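Local atomic coordinates of lysyl-trna-dependent l-ysyl-phosphatidylgycerol synthase (Bacillus licheniformis, PDB entry 4V36), a protein that probably transfers lysine from lysyl-tRNA to phosphatidylglycerol, yielding a lysine-modified membrane lipid linked to bacterial resistance. Residues P155-S158 / R159-N163; L199-E202 / E203-V207. One frame throughout, in Å; residues are numbered along the deposited sequence.

Contact 1 of 2, residues P155-S158 / R159-N163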
ATOM      1  N   PRO A 155      -9.360  13.858  11.458  1.00 25.31           N
ATOM      2  CA  PRO A 155      -9.583  13.215  12.757  1.00 25.65           C
ATOM      3  C   PRO A 155      -9.629  14.249  13.880  1.00 30.48           C
ATOM      4  O   PRO A 155      -9.018  15.309  13.737  1.00 27.41           O
ATOM      5  CB  PRO A 155      -8.374  12.284  12.904  1.00 23.22           C
ATOM      6  CG  PRO A 155      -7.340  12.850  11.991  1.00 26.38           C
ATOM      7  CD  PRO A 155      -8.098  13.426  10.836  1.00 20.27           C
ATOM      8  N   PRO A 156     -10.331  13.949  14.986  1.00 27.70           N
ATOM      9  CA  PRO A 156     -11.009  12.684  15.289  1.00 23.56           C
ATOM     10  C   PRO A 156     -12.361  12.535  14.598  1.00 29.33           C
ATOM     11  O   PRO A 156     -13.010  13.532  14.281  1.00 26.39           O
ATOM     12  CB  PRO A 156     -11.188  12.752  16.805  1.00 29.98           C
ATOM     13  CG  PRO A 156     -11.377  14.205  17.069  1.00 28.11           C
ATOM     14  CD  PRO A 156     -10.497  14.928  16.076  1.00 26.31           C
ATOM     15  N   PHE A 157     -12.778  11.293  14.376  1.00 28.86           N
ATOM     16  CA  PHE A 157     -14.056  11.018  13.734  1.00 31.68           C
ATOM     17  C   PHE A 157     -15.055  10.444  14.732  1.00 33.39           C
ATOM     18  O   PHE A 157     -14.698   9.626  15.581  1.00 33.68           O
ATOM     19  CB  PHE A 157     -13.871  10.054  12.560  1.00 20.94           C
ATOM     20  CG  PHE A 157     -12.823  10.492  11.576  1.00 21.95           C
ATOM     21  CD1 PHE A 157     -13.055  11.561  10.728  1.00 21.88           C
ATOM     22  CD2 PHE A 157     -11.608   9.831  11.497  1.00 28.81           C
ATOM     23  CE1 PHE A 157     -12.094  11.966   9.820  1.00 28.00           C
ATOM     24  CE2 PHE A 157     -10.643  10.230  10.591  1.00 26.81           C
ATOM     25  CZ  PHE A 157     -10.886  11.299   9.751  1.00 24.83           C
ATOM     26  N   SER A 158     -16.307  10.877  14.626  1.00 23.79           N
ATOM     27  CA  SER A 158     -17.359  10.414  15.524  1.00 26.28           C
ATOM     28  C   SER A 158     -17.856   9.032  15.121  1.00 28.39           C
ATOM     29  O   SER A 158     -17.570   8.557  14.022  1.00 33.65           O
ATOM     30  CB  SER A 158     -18.526  11.401  15.541  1.00 33.36           C
ATOM     31  OG  SER A 158     -19.153  11.458  14.271  1.00 31.85           O
ATOM     32  N   ARG A 159     -18.604   8.394  16.016  1.00 24.77           N
ATOM     33  CA  ARG A 159     -19.168   7.078  15.746  1.00 26.60           C
ATOM     34  C   ARG A 159     -20.182   7.148  14.610  1.00 24.24           C
ATOM     35  O   ARG A 159     -20.267   6.235  13.789  1.00 37.49           O
ATOM     36  CB  ARG A 159     -19.819   6.501  17.006  1.00 26.45           C
ATOM     37  CG  ARG A 159     -20.535   5.175  16.795  1.00 25.81           C
ATOM     38  CD  ARG A 159     -19.616   4.136  16.178  1.00 29.03           C
ATOM     39  NE  ARG A 159     -18.437   3.891  17.003  1.00 27.67           N
ATOM     40  CZ  ARG A 159     -17.428   3.107  16.643  1.00 30.78           C
ATOM     41  NH1 ARG A 159     -17.450   2.492  15.469  1.00 32.62           N
ATOM     42  NH2 ARG A 159     -16.393   2.940  17.457  1.00 33.68           N
ATOM     43  N   GLU A 160     -20.945   8.236  14.565  1.00 15.88           N
ATOM     44  CA  GLU A 160     -21.936   8.427  13.513  1.00 29.99           C
ATOM     45  C   GLU A 160     -21.268   8.468  12.144  1.00 31.97           C
ATOM     46  O   GLU A 160     -21.785   7.918  11.172  1.00 30.33           O
ATOM     47  CB  GLU A 160     -22.736   9.710  13.748  1.00 37.33           C
ATOM     48  CG  GLU A 160     -23.773   9.997  12.671  1.00 52.97           C
ATOM     49  CD  GLU A 160     -24.609  11.226  12.972  1.00 68.02           C
ATOM     50  OE1 GLU A 160     -24.480  11.776  14.087  1.00 76.62           O
ATOM     51  OE2 GLU A 160     -25.395  11.642  12.095  1.00 63.38           O
ATOM     52  N   PHE A 161     -20.110   9.117  12.080  1.00 30.15           N
ATOM     53  CA  PHE A 161     -19.352   9.212  10.840  1.00 25.38           C
ATOM     54  C   PHE A 161     -18.767   7.857  10.452  1.00 22.70           C
ATOM     55  O   PHE A 161     -18.827   7.455   9.291  1.00 32.97           O
ATOM     56  CB  PHE A 161     -18.237  10.252  10.973  1.00 19.42           C
ATOM     57  CG  PHE A 161     -17.472  10.486   9.703  1.00 19.85           C
ATOM     58  CD1 PHE A 161     -18.066  11.133   8.633  1.00 18.41           C
ATOM     59  CD2 PHE A 161     -16.156  10.071   9.583  1.00 22.96           C
ATOM     60  CE1 PHE A 161     -17.364  11.354   7.462  1.00 20.33           C
ATOM     61  CE2 PHE A 161     -15.450  10.290   8.416  1.00 23.85           C
ATOM     62  CZ  PHE A 161     -16.054  10.931   7.354  1.00 15.64           C
ATOM     63  N   LEU A 162     -18.208   7.155  11.433  1.00 20.06           N
ATOM     64  CA  LEU A 162     -17.621   5.840  11.198  1.00 24.09           C
ATOM     65  C   LEU A 162     -18.680   4.817  10.798  1.00 21.16           C
ATOM     66  O   LEU A 162     -18.428   3.948   9.963  1.00 19.90           O
ATOM     67  CB  LEU A 162     -16.867   5.363  12.440  1.00 19.82           C
ATOM     68  CG  LEU A 162     -15.643   6.194  12.832  1.00 28.13           C
ATOM     69  CD1 LEU A 162     -14.995   5.642  14.093  1.00 30.01           C
ATOM     70  CD2 LEU A 162     -14.640   6.244  11.690  1.00 24.51           C
ATOM     71  N   ASN A 163     -19.864   4.924  11.395  1.00 19.55           N
ATOM     72  CA  ASN A 163     -20.978   4.050  11.039  1.00 20.96           C
ATOM     73  C   ASN A 163     -21.360   4.195   9.572  1.00 17.88           C
ATOM     74  O   ASN A 163     -21.652   3.207   8.898  1.00 18.80           O
ATOM     75  CB  ASN A 163     -22.194   4.336  11.920  1.00 20.86           C
ATOM     76  CG  ASN A 163     -22.061   3.745  13.307  1.00 24.85           C
ATOM     77  OD1 ASN A 163     -21.270   2.829  13.531  1.00 23.96           O
ATOM     78  ND2 ASN A 163     -22.843   4.260  14.248  1.00 28.65           N
TER
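F157 and F161, four residues apart, lie side by side and point the same way, and their rings form the tightly packed half of this helix start. The planes are close to parallel, 24° apart. They are nevertheless so far slid past one another, with centroids 5.4 Å apart, that they barely overlap. The touch is oblique, F157 CD1 coming within 3.6 Å of F161 CE2. F161 reaches this place because its CG stands anti to its own backbone N (chi1 -176°), which carries the ring back toward the residues ahead of the helix. L162 adds a methyl group from the next position, its CD2 packing on F157 CB at 4.0 Å, while P155 lays its CA over one face of the F157 ring. Beyond the pair, strand 196-200 receives both rings, F157 against I196 and F161 against V198, and Q192 accepts a hydrogen bond from F157 N.

The other half is polar and faces solvent. S158 and E160 are exposed, and E160 stretches out with its carboxylate leading away from the preceding loop. R159 also turns from the loop, but its chain bends twice and its NH1 forms a salt bridge with E188. At the junction of the two halves, the carbonyl O of S158 takes L162 N at 3.0 Å, the first backbone turn of the helix. S158 OG, placed between its own N and carbonyl carbon (chi1 65°), accepts F161 N at 3.3 Å, a weak bond. A serine hydroxyl thus engaged with the amide three residues on is the classical N-cap, here opening helix 159-173.

Contact 2 of 2, residues L199-E202 / E203-V207; sequences LKSE and EGEIV
Backbone bonds between L199 and V207 and between S201 and E205 tie the two arms of this short reversal together. V207 N gives to L199 O at 2.9 Å. S201 N reaches E205 O at 3.0 Å, tilted from the carbonyl plane, and the same oxygen receives a CA-H...O contact from K200. Between these bonds K200 and I206 form a non-hydrogen-bonded antiparallel pair. The last rung, G204 N to S201 O, closes a type I turn from S201 to G204; its donor stands well above the carbonyl plane, off the lone pairs.

Together these bonds make a beta hairpin joining strand 196-200 to strand 206-213, its reversal a type I turn plus G1 bulge, in which G204 fills the bulge position with a positive phi (84°).

Side-chain hydrogen bonds centre on the S201 hydroxyl. It gives its proton to E203 OE1 at 3.2 Å, met nearly end-on, and accepts E205 N at 3.3 Å. The E203 chain bends at chi2 (79°), which folds its carboxylate back to the hydroxyl. E202 and E203 bring like charges near one another, without contact, at the exposed tip; E205 OE2 instead pairs with K231.

Apolar contacts line both sides of the ribbon. The extended K200 chain runs past I206 at a slant on the face they share, its CG and CE each 3.9 Å from I206 CG1. On the opposite face, L199 CD2 meets V207 CG2 at 4.2 Å, and L199 continues onto I236, L240 and Y243 of helix 236-251.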
ATOM      1  N   LEU A 199     -16.992  11.067  -0.743  1.00 21.41           N
ATOM      2  CA  LEU A 199     -17.783  11.569  -1.857  1.00 21.61           C
ATOM      3  C   LEU A 199     -19.262  11.502  -1.498  1.00 24.01           C
ATOM      4  O   LEU A 199     -19.804  10.422  -1.263  1.00 23.58           O
ATOM      5  CB  LEU A 199     -17.507  10.772  -3.131  1.00 19.43           C
ATOM      6  CG  LEU A 199     -18.151  11.332  -4.401  1.00 25.75           C
ATOM      7  CD1 LEU A 199     -17.499  12.649  -4.795  1.00 19.90           C
ATOM      8  CD2 LEU A 199     -18.084  10.330  -5.545  1.00 24.84           C
ATOM      9  N   LYS A 200     -19.909  12.661  -1.448  1.00 25.30           N
ATOM     10  CA  LYS A 200     -21.315  12.731  -1.070  1.00 28.73           C
ATOM     11  C   LYS A 200     -22.209  13.045  -2.261  1.00 30.25           C
ATOM     12  O   LYS A 200     -21.795  13.722  -3.200  1.00 33.70           O
ATOM     13  CB  LYS A 200     -21.525  13.784   0.020  1.00 30.00           C
ATOM     14  CG  LYS A 200     -20.862  13.461   1.347  1.00 29.76           C
ATOM     15  CD  LYS A 200     -21.176  14.535   2.377  1.00 30.96           C
ATOM     16  CE  LYS A 200     -20.562  14.212   3.727  1.00 36.36           C
ATOM     17  NZ  LYS A 200     -20.879  15.261   4.736  1.00 31.01           N
ATOM     18  N   SER A 201     -23.441  12.548  -2.213  1.00 32.70           N
ATOM     19  CA  SER A 201     -24.438  12.867  -3.226  1.00 31.59           C
ATOM     20  C   SER A 201     -25.053  14.231  -2.933  1.00 39.42           C
ATOM     21  O   SER A 201     -24.616  14.928  -2.017  1.00 39.43           O
ATOM     22  CB  SER A 201     -25.523  11.792  -3.271  1.00 30.83           C
ATOM     23  OG  SER A 201     -26.180  11.686  -2.019  1.00 32.58           O
ATOM     24  N   GLU A 202     -26.062  14.609  -3.711  1.00 41.60           N
ATOM     25  CA  GLU A 202     -26.762  15.871  -3.490  1.00 41.15           C
ATOM     26  C   GLU A 202     -27.484  15.880  -2.148  1.00 42.52           C
ATOM     27  O   GLU A 202     -27.571  16.912  -1.483  1.00 40.97           O
ATOM     28  CB  GLU A 202     -27.762  16.139  -4.615  1.00 53.59           C
ATOM     29  CG  GLU A 202     -27.129  16.602  -5.910  1.00 59.70           C
ATOM     30  CD  GLU A 202     -28.157  16.858  -6.993  1.00 64.38           C
ATOM     31  OE1 GLU A 202     -29.280  16.323  -6.881  1.00 61.18           O
ATOM     32  OE2 GLU A 202     -27.843  17.595  -7.952  1.00 69.20           O
ATOM     33  N   GLU A 203     -27.995  14.717  -1.753  1.00 44.85           N
ATOM     34  CA  GLU A 203     -28.726  14.582  -0.499  1.00 45.47           C
ATOM     35  C   GLU A 203     -27.778  14.536   0.696  1.00 42.09           C
ATOM     36  O   GLU A 203     -28.214  14.464   1.845  1.00 47.37           O
ATOM     37  CB  GLU A 203     -29.604  13.326  -0.520  1.00 51.87           C
ATOM     38  CG  GLU A 203     -30.712  13.341  -1.570  1.00 57.19           C
ATOM     39  CD  GLU A 203     -30.214  13.008  -2.964  1.00 66.04           C
ATOM     40  OE1 GLU A 203     -29.031  12.625  -3.102  1.00 69.06           O
ATOM     41  OE2 GLU A 203     -31.003  13.128  -3.925  1.00 68.11           O
ATOM     42  N   GLY A 204     -26.479  14.577   0.416  1.00 36.11           N
ATOM     43  CA  GLY A 204     -25.473  14.569   1.460  1.00 32.40           C
ATOM     44  C   GLY A 204     -25.139  13.172   1.941  1.00 34.53           C
ATOM     45  O   GLY A 204     -24.558  12.998   3.012  1.00 39.46           O
ATOM     46  N   GLU A 205     -25.507  12.171   1.147  1.00 27.72           N
ATOM     47  CA  GLU A 205     -25.244  10.785   1.507  1.00 27.18           C
ATOM     48  C   GLU A 205     -23.872  10.334   1.022  1.00 28.20           C
ATOM     49  O   GLU A 205     -23.559  10.428  -0.165  1.00 36.58           O
ATOM     50  CB  GLU A 205     -26.324   9.864   0.938  1.00 36.07           C
ATOM     51  CG  GLU A 205     -26.149   8.406   1.326  1.00 38.55           C
ATOM     52  CD  GLU A 205     -27.159   7.495   0.657  1.00 52.51           C
ATOM     53  OE1 GLU A 205     -27.890   7.970  -0.238  1.00 53.86           O
ATOM     54  OE2 GLU A 205     -27.220   6.304   1.027  1.00 59.46           O
ATOM     55  N   ILE A 206     -23.057   9.845   1.950  1.00 21.86           N
ATOM     56  CA  ILE A 206     -21.729   9.340   1.627  1.00 23.13           C
ATOM     57  C   ILE A 206     -21.825   8.062   0.800  1.00 20.95           C
ATOM     58  O   ILE A 206     -22.370   7.059   1.259  1.00 26.56           O
ATOM     59  CB  ILE A 206     -20.910   9.061   2.902  1.00 22.59           C
ATOM     60  CG1 ILE A 206     -20.786  10.331   3.746  1.00 21.04           C
ATOM     61  CG2 ILE A 206     -19.538   8.513   2.548  1.00 21.44           C
ATOM     62  CD1 ILE A 206     -20.024  10.135   5.037  1.00 24.60           C
ATOM     63  N   VAL A 207     -21.296   8.105  -0.418  1.00 13.55           N
ATOM     64  CA  VAL A 207     -21.346   6.947  -1.303  1.00 19.30           C
ATOM     65  C   VAL A 207     -19.965   6.344  -1.537  1.00 23.50           C
ATOM     66  O   VAL A 207     -19.843   5.282  -2.145  1.00 27.11           O
ATOM     67  CB  VAL A 207     -21.968   7.304  -2.666  1.00 15.98           C
ATOM     68  CG1 VAL A 207     -23.353   7.903  -2.476  1.00 22.47           C
ATOM     69  CG2 VAL A 207     -21.066   8.260  -3.427  1.00 12.97           C
TER

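Contact 1 precedes contact 2 along the chain, and their centres lie about 16 Å apart on the same side of the molecule. Helix 159-173, started by the first, packs on one face of the mixed sheet whose hairpin the second closes. The two meet directly where F161 CE1 touches I206 CD1 at 3.8 Å, so the first turn of the helix rests on the hairpin arm. Strands 149-153 and 196-200 are neighbours at the sheet's margin. Contact 2 lies away from the bound lysine amide, the I206 side chain being about 14 Å from it, whereas the helix begun at contact 1 runs on to W172 of the ligand pocket.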